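PDB 5C5V: acidocalcisomal pyrophosphatase from Trypanosoma brucei brucei, which probably hydrolyses inorganic pyrophosphate to phosphate with the help of magnesium ions, and here holds the substrate analogue imidodiphosphate together with magnesium. Local coordinates for residues Q94-H99 and Y113-L118; S127-I132 and S173-K178; D131-V136 and R151-C156. One frame throughout, in Å; residues are numbered along the deposited sequence.

How the contacts relate
Along the chain, contact 1 closes first; contacts 2 and 3 then start from neighbouring, overlapping segments that share Asp131 and Ile132. Contact 1 pairs the strands of a hairpin in a three-stranded antiparallel sheet whose last strand, 123-126, leads straight into the short helix 128-131 of contact 2. The centres of contacts 1 and 2 lie about 12 Å apart, those of 2 and 3 also about 12 Å, and those of 1 and 3 about 15 Å. Leu96, Tyr113, Ile132, Ile155 and Ile177 meet in one largely apolar cluster, so the hairpin is joined to the pyrophosphatase sheet through strand 152-156. Contacts 1 and 3 also touch the second subunit.

Contact 1 of 3, residues Q94-H99 and Y113-L118; sequences QQLVVH and YFFRDL
Gln94 starts the pairing with its whole side chain laid against Phe115 and Asp117. Its CB sits over one face of the Phe115 ring, a CH-pi contact at 4.2 Å from the centroid, and the chain, bent at chi2 (-69°), swings the amide on to the carboxylate. There NE2 gives a hydrogen bond of 3.1 Å to OD1 of Asp117, arriving from above the carboxylate plane; Asp117 OD2 is taken by the backbone N of Glu119 and Thr120. Gln95 forms the first hydrogen-bonded pair, its N reaching O of Arg116 at 2.9 Å, while its amide turns back so that NE2 grips O of Leu96 at 2.7 Å. That amide also bonds Arg141 and Lys143 of the second subunit. Leu96 puts CD1 at the ring edges of both Tyr113 and Phe115, 3.6 Å from CE1 of Phe115. Val97 makes the second hydrogen-bonded pair, with Phe114, and its CG2 lies over the centre of the Arg116 guanidinium, whose nitrogens form salt bridges with Glu123 and with Glu145 of the second subunit. Val98 runs alongside Tyr113, CG2 being 3.9 Å from CE1 of that ring. Finally His99 turns the edge of its imidazole toward the face of Phe114, an offset edge-to-face pair with planes at 63°. Both faces of this antiparallel hairpin are mixed: Leu96, Val98, Tyr113 and Phe115 form the apolar part of one, while on the other Gln95 and Arg116 bond the second subunit. Gln94 and Gln95 also pair in parallel with a strand of that subunit, consistent with a part in joining subunits.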
loop_
_atom_site.group_PDB
_atom_site.type_symbol
_atom_site.label_atom_id
_atom_site.label_comp_id
_atom_site.label_asym_id
_atom_site.label_seq_id
_atom_site.Cartn_x
_atom_site.Cartn_y
_atom_site.Cartn_z
ATOM N N GLN A 94 18.253 11.021 -23.075
ATOM C CA GLN A 94 17.306 11.072 -24.181
ATOM C C GLN A 94 15.886 11.047 -23.635
ATOM O O GLN A 94 15.508 10.133 -22.896
ATOM C CB GLN A 94 17.518 9.901 -25.148
ATOM C CG GLN A 94 18.962 9.712 -25.609
ATOM C CD GLN A 94 19.421 10.820 -26.519
ATOM O OE1 GLN A 94 18.664 11.307 -27.360
ATOM N NE2 GLN A 94 20.656 11.252 -26.335
ATOM N N GLN A 95 15.092 12.038 -24.010
ATOM C CA GLN A 95 13.693 12.078 -23.598
ATOM C C GLN A 95 12.836 11.344 -24.614
ATOM O O GLN A 95 12.837 11.685 -25.793
ATOM C CB GLN A 95 13.218 13.526 -23.456
ATOM C CG GLN A 95 11.724 13.685 -23.250
ATOM C CD GLN A 95 11.251 13.071 -21.957
ATOM O OE1 GLN A 95 11.730 13.428 -20.878
ATOM N NE2 GLN A 95 10.318 12.132 -22.054
ATOM N N LEU A 96 12.114 10.323 -24.166
ATOM C CA LEU A 96 11.198 9.628 -25.060
ATOM C C LEU A 96 10.012 10.528 -25.317
ATOM O O LEU A 96 9.410 11.044 -24.385
ATOM C CB LEU A 96 10.749 8.292 -24.478
ATOM C CG LEU A 96 10.049 7.371 -25.484
ATOM C CD1 LEU A 96 10.971 7.057 -26.661
ATOM C CD2 LEU A 96 9.573 6.086 -24.808
ATOM N N VAL A 97 9.707 10.750 -26.588
ATOM C CA VAL A 97 8.612 11.629 -26.968
ATOM C C VAL A 97 7.660 10.854 -27.860
ATOM O O VAL A 97 8.097 10.112 -28.744
ATOM C CB VAL A 97 9.105 12.888 -27.697
ATOM C CG1 VAL A 97 7.924 13.763 -28.085
ATOM C CG2 VAL A 97 10.067 13.671 -26.807
ATOM N N VAL A 98 6.364 10.999 -27.612
ATOM C CA VAL A 98 5.359 10.263 -28.364
ATOM C C VAL A 98 4.456 11.217 -29.143
ATOM O O VAL A 98 3.971 12.212 -28.603
ATOM C CB VAL A 98 4.502 9.381 -27.443
ATOM C CG1 VAL A 98 3.510 8.610 -28.253
ATOM C CG2 VAL A 98 5.377 8.406 -26.682
ATOM N N HIS A 99 4.282 10.960 -30.433
ATOM C CA HIS A 99 3.353 11.754 -31.223
ATOM C C HIS A 99 2.323 10.874 -31.918
ATOM O O HIS A 99 2.665 9.828 -32.464
ATOM C CB HIS A 99 4.108 12.595 -32.245
ATOM C CG HIS A 99 4.668 13.859 -31.674
ATOM N ND1 HIS A 99 5.860 14.405 -32.098
ATOM C CD2 HIS A 99 4.182 14.699 -30.726
ATOM C CE1 HIS A 99 6.099 15.512 -31.417
ATOM N NE2 HIS A 99 5.096 15.713 -30.579
ATOM N N TYR A 113 7.389 7.390 -32.085
ATOM C CA TYR A 113 8.337 7.627 -31.010
ATOM C C TYR A 113 9.548 8.420 -31.480
ATOM O O TYR A 113 10.046 8.230 -32.592
ATOM C CB TYR A 113 8.795 6.307 -30.401
ATOM C CG TYR A 113 7.698 5.578 -29.648
ATOM C CD1 TYR A 113 7.670 5.554 -28.257
ATOM C CD2 TYR A 113 6.691 4.918 -30.336
ATOM C CE1 TYR A 113 6.655 4.879 -27.566
ATOM C CE2 TYR A 113 5.689 4.258 -29.674
ATOM C CZ TYR A 113 5.672 4.238 -28.290
ATOM O OH TYR A 113 4.666 3.566 -27.663
ATOM N N PHE A 114 10.016 9.317 -30.621
ATOM C CA PHE A 114 11.195 10.106 -30.898
ATOM C C PHE A 114 12.139 10.136 -29.712
ATOM O O PHE A 114 11.754 9.836 -28.586
ATOM C CB PHE A 114 10.807 11.532 -31.264
ATOM C CG PHE A 114 9.927 11.630 -32.468
ATOM C CD1 PHE A 114 10.460 11.983 -33.700
ATOM C CD2 PHE A 114 8.562 11.374 -32.372
ATOM C CE1 PHE A 114 9.655 12.077 -34.813
ATOM C CE2 PHE A 114 7.752 11.469 -33.486
ATOM C CZ PHE A 114 8.303 11.819 -34.714
ATOM N N PHE A 115 13.378 10.515 -29.980
ATOM C CA PHE A 115 14.316 10.885 -28.937
ATOM C C PHE A 115 14.546 12.372 -29.041
ATOM O O PHE A 115 14.752 12.900 -30.129
ATOM C CB PHE A 115 15.653 10.150 -29.062
ATOM C CG PHE A 115 15.638 8.766 -28.498
ATOM C CD1 PHE A 115 14.459 8.203 -28.052
ATOM C CD2 PHE A 115 16.803 8.035 -28.394
ATOM C CE1 PHE A 115 14.450 6.934 -27.528
ATOM C CE2 PHE A 115 16.789 6.760 -27.868
ATOM C CZ PHE A 115 15.614 6.211 -27.436
ATOM N N ARG A 116 14.483 13.047 -27.902
ATOM C CA ARG A 116 14.961 14.411 -27.810
ATOM C C ARG A 116 16.197 14.375 -26.938
ATOM O O ARG A 116 16.105 14.096 -25.748
ATOM C CB ARG A 116 13.923 15.329 -27.189
ATOM C CG ARG A 116 14.344 16.795 -27.069
ATOM C CD ARG A 116 13.196 17.484 -26.388
ATOM N NE ARG A 116 12.021 17.459 -27.246
ATOM C CZ ARG A 116 10.785 17.611 -26.792
ATOM N NH1 ARG A 116 10.585 17.745 -25.485
ATOM N NH2 ARG A 116 9.749 17.563 -27.632
ATOM N N ASP A 117 17.356 14.603 -27.534
ATOM C CA ASP A 117 18.584 14.722 -26.770
ATOM C C ASP A 117 18.472 15.986 -25.902
ATOM O O ASP A 117 18.341 17.093 -26.431
ATOM C CB ASP A 117 19.786 14.774 -27.714
ATOM C CG ASP A 117 21.109 14.681 -26.991
ATOM O OD1 ASP A 117 21.949 13.879 -27.436
ATOM O OD2 ASP A 117 21.330 15.408 -26.003
ATOM N N LEU A 118 18.488 15.824 -24.581
ATOM C CA LEU A 118 18.233 16.952 -23.673
ATOM C C LEU A 118 19.382 17.962 -23.612
ATOM O O LEU A 118 19.213 19.070 -23.097
ATOM C CB LEU A 118 17.912 16.446 -22.262
ATOM C CG LEU A 118 16.560 15.721 -22.176
ATOM C CD1 LEU A 118 16.140 15.495 -20.740
ATOM C CD2 LEU A 118 15.476 16.496 -22.927
#

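Contact 2 of 3, residues S127-I132 and S173-K178; sequences SPWHDI and SFNPIK
This is a buried contact, polar at its centre, between the N-terminus of a short, weakly bonded helix, about 128-131, and the turn before strand 177-182 of the small antiparallel sheet 166-168, 177-182, 185-186. Ser127 and Asn175 carry it: OG of Ser127 donates to OD1 of Asn175 over 2.6 Å, in the carbonyl plane on a lone pair of that oxygen. The serine hydroxyl lies anti to its own N (chi1 167°), from where it also serves the helix. As N-cap it accepts from N of His130 at 3.1 Å and, weakly, from N of Trp129. OD2 of Asp131 also accepts from N of Ser127, at 2.7 Å. Two rings border the Asn175 amide: the edge of the Trp129 indole meets it, CE3 lying 3.8 Å from ND2 of Asn175, with the planes 74° apart, while CD2 of His130 comes within 3.2 Å of OD1 of Asn175. Further out, ND2 of Asn175 bonds O of Ala169, NE1 of Trp129 bonds O of Thr204, and NE2 of His130 bonds O of Gly340. CG of Pro128 lies 3.1 Å from O of Asn175, and O of Phe174 receives a CA-H...O contact from CA of Ser127.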
loop_
_atom_site.group_PDB
_atom_site.type_symbol
_atom_site.label_atom_id
_atom_site.label_comp_id
_atom_site.label_asym_id
_atom_site.label_seq_id
_atom_site.Cartn_x
_atom_site.Cartn_y
_atom_site.Cartn_z
ATOM N N SER A 127 12.624 3.682 -32.990
ATOM C CA SER A 127 11.708 2.554 -32.942
ATOM C C SER A 127 11.447 2.136 -31.502
ATOM O O SER A 127 12.388 1.882 -30.761
ATOM C CB SER A 127 12.264 1.374 -33.730
ATOM O OG SER A 127 11.518 0.208 -33.419
ATOM N N PRO A 128 10.169 2.063 -31.099
ATOM C CA PRO A 128 9.877 1.600 -29.738
ATOM C C PRO A 128 10.400 0.182 -29.533
ATOM O O PRO A 128 10.801 -0.193 -28.446
ATOM C CB PRO A 128 8.350 1.629 -29.681
ATOM C CG PRO A 128 7.928 1.457 -31.085
ATOM C CD PRO A 128 8.939 2.230 -31.889
ATOM N N TRP A 129 10.403 -0.597 -30.603
ATOM C CA TRP A 129 10.925 -1.954 -30.586
ATOM C C TRP A 129 12.453 -1.999 -30.432
ATOM O O TRP A 129 12.978 -2.677 -29.552
ATOM C CB TRP A 129 10.498 -2.654 -31.874
ATOM C CG TRP A 129 10.800 -4.109 -31.953
ATOM C CD1 TRP A 129 11.163 -4.937 -30.931
ATOM C CD2 TRP A 129 10.756 -4.921 -33.134
ATOM N NE1 TRP A 129 11.343 -6.219 -31.400
ATOM C CE2 TRP A 129 11.110 -6.233 -32.753
ATOM C CE3 TRP A 129 10.458 -4.663 -34.476
ATOM C CZ2 TRP A 129 11.178 -7.284 -33.669
ATOM C CZ3 TRP A 129 10.529 -5.702 -35.381
ATOM C CH2 TRP A 129 10.879 -6.999 -34.971
ATOM N N HIS A 130 13.177 -1.272 -31.278
ATOM C CA HIS A 130 14.629 -1.427 -31.286
ATOM C C HIS A 130 15.350 -0.476 -30.352
ATOM O O HIS A 130 16.399 -0.812 -29.836
ATOM C CB HIS A 130 15.178 -1.257 -32.703
ATOM C CG HIS A 130 14.503 -2.139 -33.706
ATOM N ND1 HIS A 130 14.379 -3.497 -33.526
ATOM C CD2 HIS A 130 13.906 -1.852 -34.886
ATOM C CE1 HIS A 130 13.731 -4.014 -34.556
ATOM N NE2 HIS A 130 13.429 -3.038 -35.390
ATOM N N ASP A 131 14.800 0.707 -30.131
ATOM C CA ASP A 131 15.585 1.759 -29.499
ATOM C C ASP A 131 15.291 1.997 -28.016
ATOM O O ASP A 131 16.089 2.638 -27.332
ATOM C CB ASP A 131 15.406 3.045 -30.287
ATOM C CG ASP A 131 15.972 2.927 -31.680
ATOM O OD1 ASP A 131 17.164 2.581 -31.796
ATOM O OD2 ASP A 131 15.221 3.130 -32.653
ATOM N N ILE A 132 14.172 1.489 -27.517
ATOM C CA ILE A 132 13.915 1.521 -26.080
ATOM C C ILE A 132 14.633 0.362 -25.406
ATOM O O ILE A 132 14.445 -0.786 -25.798
ATOM C CB ILE A 132 12.413 1.452 -25.758
ATOM C CG1 ILE A 132 11.693 2.670 -26.337
ATOM C CG2 ILE A 132 12.201 1.394 -24.256
ATOM C CD1 ILE A 132 10.187 2.617 -26.171
ATOM N N SER A 173 8.811 0.994 -41.038
ATOM C CA SER A 173 9.979 1.741 -40.568
ATOM C C SER A 173 9.687 2.495 -39.285
ATOM O O SER A 173 8.678 3.194 -39.197
ATOM C CB SER A 173 10.452 2.744 -41.630
ATOM O OG SER A 173 10.827 2.088 -42.822
ATOM N N PHE A 174 10.591 2.358 -38.316
ATOM C CA PHE A 174 10.500 3.016 -37.022
ATOM C C PHE A 174 9.406 2.358 -36.147
ATOM O O PHE A 174 9.178 2.783 -35.021
ATOM C CB PHE A 174 10.253 4.529 -37.190
ATOM C CG PHE A 174 11.410 5.272 -37.852
ATOM C CD1 PHE A 174 12.598 5.495 -37.165
ATOM C CD2 PHE A 174 11.303 5.739 -39.157
ATOM C CE1 PHE A 174 13.679 6.174 -37.783
ATOM C CE2 PHE A 174 12.370 6.417 -39.787
ATOM C CZ PHE A 174 13.555 6.635 -39.099
ATOM N N ASN A 175 8.755 1.325 -36.691
ATOM C CA ASN A 175 7.849 0.452 -35.953
ATOM C C ASN A 175 6.864 1.199 -35.059
ATOM O O ASN A 175 6.773 0.940 -33.864
ATOM C CB ASN A 175 8.655 -0.541 -35.119
ATOM C CG ASN A 175 9.750 -1.199 -35.917
ATOM O OD1 ASN A 175 10.925 -0.988 -35.652
ATOM N ND2 ASN A 175 9.374 -1.984 -36.911
ATOM N N PRO A 176 6.137 2.151 -35.642
ATOM C CA PRO A 176 5.135 2.858 -34.857
ATOM C C PRO A 176 4.058 1.902 -34.354
ATOM O O PRO A 176 3.911 0.797 -34.879
ATOM C CB PRO A 176 4.559 3.861 -35.855
ATOM C CG PRO A 176 4.788 3.226 -37.196
ATOM C CD PRO A 176 6.123 2.565 -37.056
ATOM N N ILE A 177 3.320 2.316 -33.335
ATOM C CA ILE A 177 2.176 1.527 -32.916
ATOM C C ILE A 177 0.989 1.819 -33.817
ATOM O O ILE A 177 0.695 2.967 -34.150
ATOM C CB ILE A 177 1.820 1.791 -31.470
ATOM C CG1 ILE A 177 2.812 1.048 -30.575
ATOM C CG2 ILE A 177 0.410 1.313 -31.190
ATOM C CD1 ILE A 177 2.710 1.422 -29.108
ATOM N N LYS A 178 0.330 0.754 -34.239
ATOM C CA LYS A 178 -0.882 0.873 -35.030
ATOM C C LYS A 178 -1.955 -0.078 -34.508
ATOM O O LYS A 178 -1.695 -0.928 -33.642
ATOM C CB LYS A 178 -0.596 0.584 -36.500
ATOM C CG LYS A 178 -0.350 -0.877 -36.796
ATOM C CD LYS A 178 -0.069 -1.076 -38.280
ATOM C CE LYS A 178 -0.140 -2.540 -38.681
ATOM N NZ LYS A 178 -0.614 -2.693 -40.091
#

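Contact 3 of 3, residues D131-V136 and R151-C156; sequences DIPLYV and RYNFIC
Asn153 bonds through both its backbone and its side chain to an irregular loop that runs beside strand 152-156. Its N donates to O of Leu134 over 2.9 Å, and its ND2 reaches O of Pro133, also at 2.9 Å, with that oxygen close to the amide plane. A third bond, 2.9 Å from N of Val136 to O of Arg151, lies on the far side of the single bridge between Tyr135 and Tyr152. The apolar contacts follow the same line. Val136 presses CB against CG of Arg151 at 3.5 Å, the arginine's aliphatic part extending past it with CG anti to the backbone N (chi1 -169°) before the bend at chi3. Leu134 lies alongside Tyr152, its CD1 at the ring edge, and CD1 of Ile132 meets CD1 of Ile155 at 4.1 Å. Among the aromatic groups, the Tyr135 and Tyr152 rings run side by side, CE1 to CE1 3.5 Å, with their planes at an oblique 45°. One water bridges the two hydroxyls, 2.6 Å from OH of Tyr152. The bridge, the Asn153 amide bond and the packing together fasten the loop to strand 152-156 of the mixed sheet at the core of the pyrophosphatase fold.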
loop_
_atom_site.group_PDB
_atom_site.type_symbol
_atom_site.label_atom_id
_atom_site.label_comp_id
_atom_site.label_asym_id
_atom_site.label_seq_id
_atom_site.Cartn_x
_atom_site.Cartn_y
_atom_site.Cartn_z
ATOM N N ASP A 131 14.800 0.707 -30.131
ATOM C CA ASP A 131 15.585 1.759 -29.499
ATOM C C ASP A 131 15.291 1.997 -28.016
ATOM O O ASP A 131 16.089 2.638 -27.332
ATOM C CB ASP A 131 15.406 3.045 -30.287
ATOM C CG ASP A 131 15.972 2.927 -31.680
ATOM O OD1 ASP A 131 17.164 2.581 -31.796
ATOM O OD2 ASP A 131 15.221 3.130 -32.653
ATOM N N ILE A 132 14.172 1.489 -27.517
ATOM C CA ILE A 132 13.915 1.521 -26.080
ATOM C C ILE A 132 14.633 0.362 -25.406
ATOM O O ILE A 132 14.445 -0.786 -25.798
ATOM C CB ILE A 132 12.413 1.452 -25.758
ATOM C CG1 ILE A 132 11.693 2.670 -26.337
ATOM C CG2 ILE A 132 12.201 1.394 -24.256
ATOM C CD1 ILE A 132 10.187 2.617 -26.171
ATOM N N PRO A 133 15.486 0.659 -24.409
ATOM C CA PRO A 133 16.248 -0.414 -23.759
ATOM C C PRO A 133 15.314 -1.418 -23.095
ATOM O O PRO A 133 14.350 -1.020 -22.454
ATOM C CB PRO A 133 17.102 0.324 -22.711
ATOM C CG PRO A 133 17.049 1.759 -23.083
ATOM C CD PRO A 133 15.737 1.970 -23.786
ATOM N N LEU A 134 15.592 -2.701 -23.276
ATOM C CA LEU A 134 14.860 -3.757 -22.609
ATOM C C LEU A 134 15.139 -3.695 -21.107
ATOM O O LEU A 134 14.216 -3.700 -20.293
ATOM C CB LEU A 134 15.256 -5.124 -23.179
ATOM C CG LEU A 134 14.750 -6.369 -22.451
ATOM C CD1 LEU A 134 13.226 -6.362 -22.346
ATOM C CD2 LEU A 134 15.244 -7.610 -23.183
ATOM N N TYR A 135 16.426 -3.617 -20.763
ATOM C CA TYR A 135 16.879 -3.537 -19.376
ATOM C C TYR A 135 17.011 -2.092 -18.922
ATOM O O TYR A 135 17.637 -1.278 -19.610
ATOM C CB TYR A 135 18.227 -4.234 -19.214
ATOM C CG TYR A 135 18.179 -5.702 -19.526
ATOM C CD1 TYR A 135 17.818 -6.624 -18.548
ATOM C CD2 TYR A 135 18.480 -6.171 -20.799
ATOM C CE1 TYR A 135 17.756 -7.971 -18.828
ATOM C CE2 TYR A 135 18.419 -7.519 -21.092
ATOM C CZ TYR A 135 18.055 -8.412 -20.095
ATOM O OH TYR A 135 17.985 -9.754 -20.364
ATOM N N VAL A 136 16.441 -1.773 -17.761
ATOM C CA VAL A 136 16.613 -0.452 -17.168
ATOM C C VAL A 136 17.872 -0.459 -16.315
ATOM O O VAL A 136 17.902 -1.047 -15.233
ATOM C CB VAL A 136 15.396 -0.043 -16.306
ATOM C CG1 VAL A 136 15.589 1.366 -15.746
ATOM C CG2 VAL A 136 14.100 -0.145 -17.133
ATOM N N ARG A 151 14.321 -5.036 -13.660
ATOM C CA ARG A 151 13.702 -3.783 -14.027
ATOM C C ARG A 151 13.720 -3.714 -15.546
ATOM O O ARG A 151 14.771 -3.500 -16.164
ATOM C CB ARG A 151 14.431 -2.594 -13.391
ATOM C CG ARG A 151 13.676 -1.270 -13.523
ATOM C CD ARG A 151 14.371 -0.096 -12.779
ATOM N NE ARG A 151 14.016 -0.092 -11.360
ATOM C CZ ARG A 151 13.008 0.602 -10.805
ATOM N NH1 ARG A 151 12.226 1.402 -11.535
ATOM N NH2 ARG A 151 12.804 0.507 -9.493
ATOM N N TYR A 152 12.551 -3.942 -16.133
ATOM C CA TYR A 152 12.380 -4.038 -17.569
ATOM C C TYR A 152 11.483 -2.943 -18.107
ATOM O O TYR A 152 10.533 -2.550 -17.461
ATOM C CB TYR A 152 11.779 -5.398 -17.933
ATOM C CG TYR A 152 12.667 -6.579 -17.632
ATOM C CD1 TYR A 152 13.515 -7.092 -18.612
ATOM C CD2 TYR A 152 12.671 -7.177 -16.378
ATOM C CE1 TYR A 152 14.334 -8.177 -18.356
ATOM C CE2 TYR A 152 13.483 -8.264 -16.108
ATOM C CZ TYR A 152 14.321 -8.763 -17.102
ATOM O OH TYR A 152 15.145 -9.841 -16.861
ATOM N N ASN A 153 11.752 -2.468 -19.309
ATOM C CA ASN A 153 10.820 -1.545 -19.928
ATOM C C ASN A 153 9.682 -2.297 -20.600
ATOM O O ASN A 153 9.901 -3.253 -21.346
ATOM C CB ASN A 153 11.525 -0.637 -20.924
ATOM C CG ASN A 153 12.070 0.606 -20.267
ATOM O OD1 ASN A 153 11.444 1.155 -19.364
ATOM N ND2 ASN A 153 13.249 1.041 -20.690
ATOM N N PHE A 154 8.467 -1.851 -20.303
ATOM C CA PHE A 154 7.251 -2.443 -20.830
ATOM C C PHE A 154 6.578 -1.413 -21.708
ATOM O O PHE A 154 6.331 -0.285 -21.279
ATOM C CB PHE A 154 6.332 -2.895 -19.674
ATOM C CG PHE A 154 4.892 -3.191 -20.076
ATOM C CD1 PHE A 154 4.548 -4.400 -20.658
ATOM C CD2 PHE A 154 3.881 -2.279 -19.819
ATOM C CE1 PHE A 154 3.202 -4.690 -20.995
ATOM C CE2 PHE A 154 2.538 -2.561 -20.150
ATOM C CZ PHE A 154 2.203 -3.762 -20.743
ATOM N N ILE A 155 6.310 -1.786 -22.948
ATOM C CA ILE A 155 5.563 -0.909 -23.832
ATOM C C ILE A 155 4.104 -1.307 -23.823
ATOM O O ILE A 155 3.756 -2.404 -24.265
ATOM C CB ILE A 155 6.092 -0.961 -25.270
ATOM C CG1 ILE A 155 7.584 -0.613 -25.289
ATOM C CG2 ILE A 155 5.279 -0.029 -26.169
ATOM C CD1 ILE A 155 8.286 -1.028 -26.560
ATOM N N CYS A 156 3.249 -0.433 -23.305
ATOM C CA CYS A 156 1.824 -0.721 -23.292
ATOM C C CYS A 156 1.193 -0.449 -24.655
ATOM O O CYS A 156 1.184 0.680 -25.134
ATOM C CB CYS A 156 1.106 0.096 -22.220
ATOM S SG CYS A 156 -0.685 -0.216 -22.160
HETATM O O HOH W 1 16.063 -11.368 -18.710
#